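Local coordinates for conserved hypothetical protein (Caulobacter vibrioides, PDB 1XFJ) that probably acts as a purine nucleoside phosphorylase of the YfiH/LACC1 family, splitting inosine and methylthioadenosine with phosphate and deaminating adenosine, at residues 19-27 / 252-260; 96-107 / 124-132. All coordinates share one frame; numbering follows the deposited sequence.

Interaction 1: residues 19-27 / 252-260; sequences GVKHAFFTR and RLLSAITLE
Two antiparallel strands from near opposite ends of the chain, 20-25 and 253-259, pair side by side in the mixed sheet that also holds strands 8-9 and 106-111. Lys21 and Thr258 form a hydrogen-bonded pair: Lys21 N reaches Thr258 O at 3.1 Å, and Thr258 N returns to Lys21 O. Ala23 and Ala256 repeat this, Ala256 N lying 2.9 Å from Ala23 O. Further bonds at the two ends, Phe25 N to Leu254 O and Glu260 N to Gly19 O, carry the pairing beyond these pairs. On the face of Val20, His22 and Phe24, the CG1 methyl of Val20 meets CD1 of Ile257 at 3.9 Å. Ser255 OG sits at the edge of the Phe24 ring, 3.3 Å from Phe24 CD1. This face is turned to the second sheet of the alpha-beta-beta-alpha fold, where Phe24 and Ser255 touch Pro116 and His22 touches Leu118. On the other face, helix 49-62 covers Ala23, Phe25 and Leu254. Phe25 presents its ring edge to Leu254 O, 3.4 Å from Phe25 CD2, while Trp62 meets the ring edge-to-face. Lys21 CG stands anti to the backbone N (chi1 -161°), and the side chain runs out past Glu260, whose OE1 lies 3.6 Å from Lys21 CB; the charged ends stay apart, and the ammonium makes a cation-pi contact with Trp62. Where the strands part, Leu253 CD2 packs 3.4 Å from Thr26 C, and one water bridges Thr26 O and Leu254 N.

Interaction 2: residues 96-107 / 124-132; sequences DAVVSKTPGVIC and ARIVAAAHA
Asp96 grips His131 twice, through backbone and side chain. The backbone bond runs from His131 N to Asp96 O at 2.7 Å; beside it His131 ND1 donates to Asp96 OD1 at 2.8 Å, nearly straight at 170°. OD1 uses its anti lone pair and lies in the imidazole plane, with carboxylate and ring only 21° apart. The carboxylate also takes bonds from Ser78 OG and from the backbone N of Ile76 and His77, which together fix its rotation. Four further backbone bonds join Val98 with Ala129 and Ser100 with Val127, the antiparallel pairing of strands 97-100 and 126-132 in the six-stranded sheet. Apolar contacts line both faces. On one, Val99 CG2 touches Ala128 CB at 3.7 Å, and helix 141-151 covers both through Met149. On the other, strand 106-111 of the second sheet packs across: Ala129 CB sits 3.4 Å from Cys107 O, and Cys107 SG meets Val127 CG2 at 4.0 Å. At the far end Ser100 OG accepts from Thr102 N in an ST turn and is also hydrogen-bonded to Ala84 O, and a water links Lys101 O to Arg125 O.

Interaction 1 lies in one sheet and interaction 2 mainly in the other, their centres about 10 Å apart; along the chain the second is nested inside the loop that the first closes. Residues 104-107 join them by running alongside strand 253-259. Leu259 O takes a probable hydrogen bond from Gly104 N at 2.8 Å, and Thr258 OG1 makes another with Val105 O at 2.6 Å. Between the layers, Val127 touches Ile257 and Leu259, with Leu259 CD1 3.2 Å from Arg125 O. Arg125 adds a polar tie, its NH2 bonded to Gly19 O, the same carbonyl that accepts from Glu260 N.

Interaction 1: residues 19-27 / 252-260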
loop_
_atom_site.group_PDB
_atom_site.type_symbol
_atom_site.label_atom_id
_atom_site.label_comp_id
_atom_site.label_asym_id
_atom_site.label_seq_id
_atom_site.Cartn_x
_atom_site.Cartn_y
_atom_site.Cartn_z
ATOM N N GLY A 19 -18.234 9.469 5.981
ATOM C CA GLY A 19 -18.366 9.368 4.539
ATOM C C GLY A 19 -17.118 8.819 3.882
ATOM O O GLY A 19 -16.986 8.842 2.661
ATOM N N VAL A 20 -16.189 8.337 4.703
ATOM C CA VAL A 20 -14.944 7.761 4.209
ATOM C C VAL A 20 -14.727 6.415 4.889
ATOM O O VAL A 20 -14.862 6.292 6.107
ATOM C CB VAL A 20 -13.729 8.668 4.515
ATOM C CG1 VAL A 20 -12.438 7.970 4.093
ATOM C CG2 VAL A 20 -13.869 9.991 3.789
ATOM N N LYS A 21 -14.400 5.402 4.098
ATOM C CA LYS A 21 -14.157 4.081 4.656
ATOM C C LYS A 21 -12.786 3.637 4.168
ATOM O O LYS A 21 -12.467 3.785 2.990
ATOM C CB LYS A 21 -15.249 3.106 4.193
ATOM C CG LYS A 21 -15.363 1.851 5.048
ATOM C CD LYS A 21 -16.611 1.050 4.685
ATOM C CE LYS A 21 -16.787 -0.159 5.597
ATOM N NZ LYS A 21 -17.012 0.240 7.010
ATOM N N HIS A 22 -11.973 3.115 5.080
ATOM C CA HIS A 22 -10.623 2.677 4.742
ATOM C C HIS A 22 -10.299 1.392 5.477
ATOM O O HIS A 22 -10.956 1.044 6.456
ATOM C CB HIS A 22 -9.606 3.718 5.191
ATOM C CG HIS A 22 -9.319 3.665 6.659
ATOM N ND1 HIS A 22 -8.138 3.169 7.169
ATOM C CD2 HIS A 22 -10.083 3.993 7.728
ATOM C CE1 HIS A 22 -8.187 3.193 8.489
ATOM N NE2 HIS A 22 -9.357 3.687 8.854
ATOM N N ALA A 23 -9.253 0.712 5.021
ATOM C CA ALA A 23 -8.830 -0.516 5.665
ATOM C C ALA A 23 -7.558 -1.080 5.071
ATOM O O ALA A 23 -7.346 -1.036 3.861
ATOM C CB ALA A 23 -9.932 -1.563 5.580
ATOM N N PHE A 24 -6.702 -1.582 5.953
ATOM C CA PHE A 24 -5.468 -2.244 5.561
ATOM C C PHE A 24 -5.836 -3.686 5.900
ATOM O O PHE A 24 -5.914 -4.055 7.070
ATOM C CB PHE A 24 -4.297 -1.770 6.426
ATOM C CG PHE A 24 -3.928 -0.328 6.211
ATOM C CD1 PHE A 24 -3.250 0.067 5.060
ATOM C CD2 PHE A 24 -4.274 0.639 7.150
ATOM C CE1 PHE A 24 -2.919 1.412 4.849
ATOM C CE2 PHE A 24 -3.950 1.981 6.951
ATOM C CZ PHE A 24 -3.271 2.369 5.797
ATOM N N PHE A 25 -6.096 -4.492 4.879
ATOM C CA PHE A 25 -6.498 -5.868 5.116
ATOM C C PHE A 25 -5.361 -6.792 5.515
ATOM O O PHE A 25 -4.182 -6.483 5.314
ATOM C CB PHE A 25 -7.227 -6.404 3.881
ATOM C CG PHE A 25 -8.553 -5.743 3.649
ATOM C CD1 PHE A 25 -9.676 -6.156 4.359
ATOM C CD2 PHE A 25 -8.662 -4.649 2.793
ATOM C CE1 PHE A 25 -10.892 -5.486 4.227
ATOM C CE2 PHE A 25 -9.871 -3.968 2.652
ATOM C CZ PHE A 25 -10.991 -4.388 3.373
ATOM N N THR A 26 -5.734 -7.923 6.109
ATOM C CA THR A 26 -4.771 -8.923 6.538
ATOM C C THR A 26 -4.892 -10.123 5.605
ATOM O O THR A 26 -5.587 -10.064 4.584
ATOM C CB THR A 26 -5.032 -9.387 7.994
ATOM O OG1 THR A 26 -6.214 -10.196 8.040
ATOM C CG2 THR A 26 -5.211 -8.184 8.915
ATOM N N ARG A 27 -4.215 -11.211 5.954
ATOM C CA ARG A 27 -4.251 -12.420 5.145
ATOM C C ARG A 27 -5.469 -13.268 5.506
ATOM O O ARG A 27 -5.788 -14.232 4.814
ATOM C CB ARG A 27 -2.979 -13.241 5.375
ATOM C CG ARG A 27 -2.880 -13.835 6.771
ATOM C CD ARG A 27 -1.606 -14.641 6.929
ATOM N NE ARG A 27 -1.510 -15.704 5.932
ATOM C CZ ARG A 27 -0.405 -16.402 5.696
ATOM N NH1 ARG A 27 0.697 -16.150 6.390
ATOM N NH2 ARG A 27 -0.397 -17.345 4.761
ATOM N N ARG A 252 -0.964 -11.600 -1.767
ATOM C CA ARG A 252 -0.893 -10.143 -1.768
ATOM C C ARG A 252 -1.990 -9.555 -0.883
ATOM O O ARG A 252 -3.147 -9.974 -0.950
ATOM C CB ARG A 252 -1.054 -9.595 -3.194
ATOM C CG ARG A 252 -0.329 -10.398 -4.272
ATOM C CD ARG A 252 1.155 -10.542 -3.977
ATOM N NE ARG A 252 1.778 -11.521 -4.865
ATOM C CZ ARG A 252 1.972 -11.338 -6.167
ATOM N NH1 ARG A 252 1.599 -10.201 -6.742
ATOM N NH2 ARG A 252 2.525 -12.298 -6.896
ATOM N N LEU A 253 -1.611 -8.584 -0.059
ATOM C CA LEU A 253 -2.541 -7.913 0.842
ATOM C C LEU A 253 -3.106 -6.674 0.165
ATOM O O LEU A 253 -2.391 -5.970 -0.541
ATOM C CB LEU A 253 -1.814 -7.464 2.102
ATOM C CG LEU A 253 -1.100 -8.539 2.909
ATOM C CD1 LEU A 253 -0.073 -7.885 3.832
ATOM C CD2 LEU A 253 -2.133 -9.327 3.702
ATOM N N LEU A 254 -4.381 -6.396 0.399
ATOM C CA LEU A 254 -4.989 -5.212 -0.186
ATOM C C LEU A 254 -5.166 -4.141 0.881
ATOM O O LEU A 254 -5.392 -4.447 2.047
ATOM C CB LEU A 254 -6.360 -5.539 -0.781
ATOM C CG LEU A 254 -6.944 -4.394 -1.618
ATOM C CD1 LEU A 254 -6.167 -4.291 -2.916
ATOM C CD2 LEU A 254 -8.412 -4.635 -1.910
ATOM N N SER A 255 -5.036 -2.885 0.472
ATOM C CA SER A 255 -5.235 -1.743 1.357
ATOM C C SER A 255 -6.086 -0.836 0.490
ATOM O O SER A 255 -5.754 -0.610 -0.669
ATOM C CB SER A 255 -3.909 -1.068 1.704
ATOM O OG SER A 255 -3.085 -1.934 2.464
ATOM N N ALA A 256 -7.191 -0.331 1.022
ATOM C CA ALA A 256 -8.053 0.502 0.196
ATOM C C ALA A 256 -8.822 1.561 0.958
ATOM O O ALA A 256 -8.965 1.498 2.178
ATOM C CB ALA A 256 -9.025 -0.383 -0.582
ATOM N N ILE A 257 -9.328 2.534 0.211
ATOM C CA ILE A 257 -10.080 3.627 0.798
ATOM C C ILE A 257 -11.137 4.061 -0.209
ATOM O O ILE A 257 -10.947 3.923 -1.418
ATOM C CB ILE A 257 -9.130 4.802 1.151
ATOM C CG1 ILE A 257 -9.903 5.907 1.870
ATOM C CG2 ILE A 257 -8.449 5.327 -0.113
ATOM C CD1 ILE A 257 -8.992 6.954 2.508
ATOM N N THR A 258 -12.254 4.573 0.284
ATOM C CA THR A 258 -13.325 4.986 -0.611
ATOM C C THR A 258 -14.166 6.114 -0.041
ATOM O O THR A 258 -14.267 6.283 1.175
ATOM C CB THR A 258 -14.272 3.802 -0.904
ATOM O OG1 THR A 258 -15.277 4.204 -1.842
ATOM C CG2 THR A 258 -14.952 3.341 0.380
ATOM N N LEU A 259 -14.756 6.890 -0.941
ATOM C CA LEU A 259 -15.660 7.966 -0.569
ATOM C C LEU A 259 -17.009 7.254 -0.604
ATOM O O LEU A 259 -17.461 6.833 -1.669
ATOM C CB LEU A 259 -15.625 9.086 -1.614
ATOM C CG LEU A 259 -14.337 9.915 -1.693
ATOM C CD1 LEU A 259 -14.361 10.817 -2.916
ATOM C CD2 LEU A 259 -14.183 10.736 -0.421
ATOM N N GLU A 260 -17.639 7.094 0.554
ATOM C CA GLU A 260 -18.919 6.395 0.622
ATOM C C GLU A 260 -20.012 7.042 -0.218
ATOM O O GLU A 260 -19.970 8.275 -0.398
ATOM C CB GLU A 260 -19.376 6.294 2.080
ATOM C CG GLU A 260 -18.509 5.379 2.930
ATOM C CD GLU A 260 -18.877 5.421 4.401
ATOM O OE1 GLU A 260 -18.339 4.597 5.169
ATOM O OE2 GLU A 260 -19.696 6.277 4.792
HETATM O O HOH W 1 -2.567 -4.305 4.446
HETATM O O HOH W 2 -5.596 -8.949 1.816
#

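Interaction 2: residues 96-107 / 124-132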
loop_
_atom_site.group_PDB
_atom_site.type_symbol
_atom_site.label_atom_id
_atom_site.label_comp_id
_atom_site.label_asym_id
_atom_site.label_seq_id
_atom_site.Cartn_x
_atom_site.Cartn_y
_atom_site.Cartn_z
ATOM N N ASP A 96 0.717 2.700 -10.014
ATOM C CA ASP A 96 0.988 2.322 -8.638
ATOM C C ASP A 96 0.278 3.193 -7.614
ATOM O O ASP A 96 0.680 3.269 -6.452
ATOM C CB ASP A 96 2.496 2.305 -8.406
ATOM C CG ASP A 96 3.162 1.136 -9.100
ATOM O OD1 ASP A 96 3.327 0.078 -8.456
ATOM O OD2 ASP A 96 3.494 1.270 -10.299
ATOM N N ALA A 97 -0.793 3.840 -8.062
ATOM C CA ALA A 97 -1.610 4.678 -7.194
ATOM C C ALA A 97 -2.963 4.878 -7.862
ATOM O O ALA A 97 -3.041 5.067 -9.075
ATOM C CB ALA A 97 -0.932 6.025 -6.956
ATOM N N VAL A 98 -4.026 4.815 -7.068
ATOM C CA VAL A 98 -5.377 5.003 -7.583
ATOM C C VAL A 98 -5.999 6.179 -6.840
ATOM O O VAL A 98 -6.106 6.163 -5.615
ATOM C CB VAL A 98 -6.232 3.734 -7.385
ATOM C CG1 VAL A 98 -7.628 3.947 -7.961
ATOM C CG2 VAL A 98 -5.560 2.549 -8.069
ATOM N N VAL A 99 -6.397 7.201 -7.594
ATOM C CA VAL A 99 -6.976 8.414 -7.021
ATOM C C VAL A 99 -8.410 8.620 -7.488
ATOM O O VAL A 99 -8.736 8.328 -8.632
ATOM C CB VAL A 99 -6.139 9.643 -7.440
ATOM C CG1 VAL A 99 -6.690 10.900 -6.804
ATOM C CG2 VAL A 99 -4.682 9.430 -7.050
ATOM N N SER A 100 -9.263 9.137 -6.610
ATOM C CA SER A 100 -10.651 9.360 -6.990
ATOM C C SER A 100 -11.380 10.407 -6.162
ATOM O O SER A 100 -11.062 10.634 -4.994
ATOM C CB SER A 100 -11.430 8.041 -6.924
ATOM O OG SER A 100 -12.774 8.220 -7.351
ATOM N N LYS A 101 -12.362 11.042 -6.793
ATOM C CA LYS A 101 -13.202 12.047 -6.154
ATOM C C LYS A 101 -14.633 11.575 -6.387
ATOM O O LYS A 101 -15.596 12.307 -6.161
ATOM C CB LYS A 101 -13.005 13.415 -6.811
ATOM C CG LYS A 101 -13.487 13.491 -8.253
ATOM C CD LYS A 101 -13.315 14.892 -8.827
ATOM C CE LYS A 101 -13.758 14.956 -10.280
ATOM N NZ LYS A 101 -13.627 16.331 -10.837
ATOM N N THR A 102 -14.757 10.333 -6.842
ATOM C CA THR A 102 -16.057 9.749 -7.149
ATOM C C THR A 102 -16.577 8.814 -6.057
ATOM O O THR A 102 -15.930 7.826 -5.712
ATOM C CB THR A 102 -15.983 8.960 -8.471
ATOM O OG1 THR A 102 -15.475 9.815 -9.505
ATOM C CG2 THR A 102 -17.357 8.444 -8.868
ATOM N N PRO A 103 -17.758 9.121 -5.495
ATOM C CA PRO A 103 -18.336 8.278 -4.445
ATOM C C PRO A 103 -18.574 6.871 -4.989
ATOM O O PRO A 103 -18.984 6.706 -6.139
ATOM C CB PRO A 103 -19.644 8.995 -4.110
ATOM C CG PRO A 103 -19.307 10.434 -4.371
ATOM C CD PRO A 103 -18.553 10.349 -5.678
ATOM N N GLY A 104 -18.304 5.861 -4.170
ATOM C CA GLY A 104 -18.505 4.494 -4.611
ATOM C C GLY A 104 -17.245 3.819 -5.113
ATOM O O GLY A 104 -17.121 2.595 -5.044
ATOM N N VAL A 105 -16.307 4.609 -5.625
ATOM C CA VAL A 105 -15.056 4.058 -6.128
ATOM C C VAL A 105 -14.143 3.660 -4.976
ATOM O O VAL A 105 -13.902 4.447 -4.061
ATOM C CB VAL A 105 -14.311 5.072 -7.023
ATOM C CG1 VAL A 105 -12.916 4.553 -7.355
ATOM C CG2 VAL A 105 -15.098 5.303 -8.299
ATOM N N ILE A 106 -13.647 2.431 -5.023
ATOM C CA ILE A 106 -12.754 1.931 -3.988
ATOM C C ILE A 106 -11.339 1.935 -4.554
ATOM O O ILE A 106 -11.026 1.153 -5.446
ATOM C CB ILE A 106 -13.116 0.487 -3.582
ATOM C CG1 ILE A 106 -14.570 0.425 -3.111
ATOM C CG2 ILE A 106 -12.190 0.009 -2.476
ATOM C CD1 ILE A 106 -15.074 -0.992 -2.882
ATOM N N CYS A 107 -10.496 2.830 -4.047
ATOM C CA CYS A 107 -9.114 2.917 -4.502
ATOM C C CYS A 107 -8.287 1.907 -3.719
ATOM O O CYS A 107 -8.246 1.956 -2.493
ATOM C CB CYS A 107 -8.564 4.326 -4.267
ATOM S SG CYS A 107 -9.468 5.632 -5.120
ATOM N N ALA A 124 -12.002 18.580 0.253
ATOM C CA ALA A 124 -12.210 18.478 -1.184
ATOM C C ALA A 124 -12.892 17.155 -1.506
ATOM O O ALA A 124 -13.396 16.960 -2.611
ATOM C CB ALA A 124 -10.876 18.571 -1.913
ATOM N N ARG A 125 -12.907 16.254 -0.527
ATOM C CA ARG A 125 -13.513 14.937 -0.693
ATOM C C ARG A 125 -12.790 14.173 -1.799
ATOM O O ARG A 125 -13.375 13.821 -2.824
ATOM C CB ARG A 125 -15.007 15.066 -1.024
ATOM C CG ARG A 125 -15.850 15.693 0.087
ATOM C CD ARG A 125 -15.972 14.786 1.317
ATOM N NE ARG A 125 -16.664 13.531 1.013
ATOM C CZ ARG A 125 -16.907 12.569 1.900
ATOM N NH1 ARG A 125 -16.518 12.706 3.162
ATOM N NH2 ARG A 125 -17.538 11.462 1.525
ATOM N N ILE A 126 -11.503 13.924 -1.581
ATOM C CA ILE A 126 -10.678 13.199 -2.541
ATOM C C ILE A 126 -9.872 12.143 -1.800
ATOM O O ILE A 126 -9.318 12.420 -0.739
ATOM C CB ILE A 126 -9.704 14.157 -3.262
ATOM C CG1 ILE A 126 -10.498 15.127 -4.142
ATOM C CG2 ILE A 126 -8.691 13.366 -4.083
ATOM C CD1 ILE A 126 -9.655 16.240 -4.745
ATOM N N VAL A 127 -9.812 10.933 -2.348
ATOM C CA VAL A 127 -9.058 9.858 -1.708
ATOM C C VAL A 127 -8.067 9.220 -2.675
ATOM O O VAL A 127 -8.133 9.439 -3.886
ATOM C CB VAL A 127 -9.993 8.744 -1.169
ATOM C CG1 VAL A 127 -10.884 9.294 -0.054
ATOM C CG2 VAL A 127 -10.838 8.182 -2.307
ATOM N N ALA A 128 -7.144 8.432 -2.135
ATOM C CA ALA A 128 -6.155 7.754 -2.966
ATOM C C ALA A 128 -5.453 6.635 -2.208
ATOM O O ALA A 128 -5.304 6.691 -0.988
ATOM C CB ALA A 128 -5.122 8.759 -3.476
ATOM N N ALA A 129 -5.043 5.612 -2.950
ATOM C CA ALA A 129 -4.310 4.482 -2.394
ATOM C C ALA A 129 -3.039 4.379 -3.230
ATOM O O ALA A 129 -3.104 4.369 -4.459
ATOM C CB ALA A 129 -5.128 3.205 -2.515
ATOM N N ALA A 130 -1.886 4.321 -2.572
ATOM C CA ALA A 130 -0.621 4.234 -3.290
ATOM C C ALA A 130 0.206 3.023 -2.876
ATOM O O ALA A 130 0.160 2.580 -1.729
ATOM C CB ALA A 130 0.187 5.513 -3.078
ATOM N N HIS A 131 0.959 2.492 -3.836
ATOM C CA HIS A 131 1.824 1.339 -3.619
ATOM C C HIS A 131 3.250 1.875 -3.572
ATOM O O HIS A 131 3.804 2.254 -4.605
ATOM C CB HIS A 131 1.667 0.356 -4.783
ATOM C CG HIS A 131 2.687 -0.740 -4.795
ATOM N ND1 HIS A 131 3.461 -1.021 -5.901
ATOM C CD2 HIS A 131 3.048 -1.636 -3.846
ATOM C CE1 HIS A 131 4.254 -2.042 -5.633
ATOM N NE2 HIS A 131 4.023 -2.435 -4.393
ATOM N N ALA A 132 3.835 1.920 -2.377
ATOM C CA ALA A 132 5.186 2.444 -2.229
ATOM C C ALA A 132 6.246 1.439 -1.809
ATOM O O ALA A 132 6.540 1.291 -0.620
ATOM C CB ALA A 132 5.190 3.620 -1.252
HETATM O O HOH W 3 -15.750 13.947 -4.124
#